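PDB 2J4B: transcription initiation factor tfiid subunit 72/90-100 KDA from Encephalitozoon cuniculi, which probably serves as a subunit of the TFIID and SAGA transcription complexes, this piece being its helical N-terminal NTD2 domain. Local coordinates for residues S77-T80 with V81-H85. Residues are numbered along the deposited sequence; the frame is centred on the assembly and turned at random.
Sequences SIYT and VQHIH
Thr80 and His83 meet where the loop after helix 69-75 turns into helix 81-86, and a set of mostly weak polar bonds spans the join. Thr80 is the N-cap: its OG1 accepts from His83 N at 3.3 Å, a weak bond, and chi1 of 68° sets that oxygen between the backbone N and carbonyl carbon, facing the first helical turn. A water accepting from Gln82 N at 2.9 Å also lies within weak bonding range of OG1. Thr80 O takes a weak bond from Ile84 N at 3.3 Å.

The imidazole of His83 is held at its edge by one bond and covered on one face by the threonine oxygen. Tyr79 N donates to His83 ND1 at 3.1 Å and 160°, with the nitrogen in the ring plane, so ND1 acts as acceptor and probably carries no proton. Over one ring face, Thr80 OG1 sits 3.3 Å above the centre.

Apolar contact completes the turn. Ile78 CG2 touches Ile84 CG1 at 3.7 Å, the side chains crossing near a right angle; Phe89 of helix 88-95 and Ile46 of helix 34-47 adjoin Ile78 and Ile84, respectively.

The chemistry implies a weakly capped helix start, to which the straighter Tyr79-His83 bond ties the preceding loop.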
# COMPACT_ATOMS: atom_id res chain seq x y z
N SER A 77 8.71 14.65 3.28
CA SER A 77 9.55 15.22 4.34
C SER A 77 9.63 14.36 5.59
O SER A 77 10.28 14.74 6.56
CB SER A 77 9.05 16.63 4.74
OG SER A 77 8.02 16.57 5.74
N ILE A 78 8.96 13.21 5.58
CA ILE A 78 8.95 12.30 6.72
C ILE A 78 9.97 11.17 6.54
O ILE A 78 9.68 10.20 5.84
CB ILE A 78 7.56 11.67 6.88
CG1 ILE A 78 6.53 12.75 7.17
CG2 ILE A 78 7.55 10.62 8.00
CD1 ILE A 78 5.13 12.21 7.18
N TYR A 79 11.14 11.30 7.18
CA TYR A 79 12.24 10.33 7.03
C TYR A 79 12.45 9.43 8.25
O TYR A 79 12.88 8.29 8.11
CB TYR A 79 13.58 11.03 6.76
CG TYR A 79 13.51 12.11 5.71
CD1 TYR A 79 13.27 11.78 4.38
CD2 TYR A 79 13.69 13.44 6.04
CE1 TYR A 79 13.20 12.76 3.41
CE2 TYR A 79 13.61 14.43 5.07
CZ TYR A 79 13.36 14.08 3.76
OH TYR A 79 13.29 15.04 2.79
N THR A 80 12.19 9.95 9.44
CA THR A 80 12.50 9.21 10.66
C THR A 80 11.26 8.85 11.44
O THR A 80 10.16 9.30 11.12
CB THR A 80 13.43 10.03 11.56
OG1 THR A 80 12.72 11.17 12.07
CG2 THR A 80 14.67 10.47 10.79
N VAL A 81 11.45 8.01 12.45
CA VAL A 81 10.38 7.60 13.34
C VAL A 81 9.80 8.78 14.10
O VAL A 81 8.59 8.85 14.31
CB VAL A 81 10.87 6.53 14.36
CG1 VAL A 81 9.96 6.47 15.59
CG2 VAL A 81 10.93 5.18 13.69
N GLN A 82 10.66 9.71 14.52
CA GLN A 82 10.21 10.92 15.18
C GLN A 82 9.28 11.74 14.27
O GLN A 82 8.32 12.33 14.74
CB GLN A 82 11.41 11.77 15.62
CG GLN A 82 11.10 13.20 16.06
CD GLN A 82 10.18 13.27 17.27
OE1 GLN A 82 9.96 12.27 17.97
NE2 GLN A 82 9.61 14.45 17.51
N HIS A 83 9.57 11.77 12.97
CA HIS A 83 8.78 12.56 12.02
C HIS A 83 7.38 11.98 11.88
O HIS A 83 6.44 12.71 11.59
CB HIS A 83 9.44 12.60 10.64
CG HIS A 83 10.70 13.40 10.59
ND1 HIS A 83 11.62 13.25 9.58
CD2 HIS A 83 11.19 14.35 11.42
CE1 HIS A 83 12.63 14.08 9.78
NE2 HIS A 83 12.39 14.76 10.89
N ILE A 84 7.25 10.67 12.05
CA ILE A 84 5.94 10.03 12.00
C ILE A 84 5.14 10.40 13.24
O ILE A 84 3.94 10.66 13.15
CB ILE A 84 6.04 8.49 11.89
CG1 ILE A 84 6.69 8.09 10.56
CG2 ILE A 84 4.66 7.86 12.01
CD1 ILE A 84 7.17 6.64 10.53
N HIS A 85 5.81 10.44 14.38
CA HIS A 85 5.16 10.79 15.65
C HIS A 85 4.69 12.26 15.72
O HIS A 85 3.70 12.56 16.39
CB HIS A 85 6.09 10.47 16.83
CG HIS A 85 5.98 9.06 17.33
ND1 HIS A 85 6.62 8.00 16.71
CD2 HIS A 85 5.31 8.54 18.38
CE1 HIS A 85 6.34 6.89 17.37
NE2 HIS A 85 5.55 7.18 18.38
O HOH W 1 13.48 9.47 14.86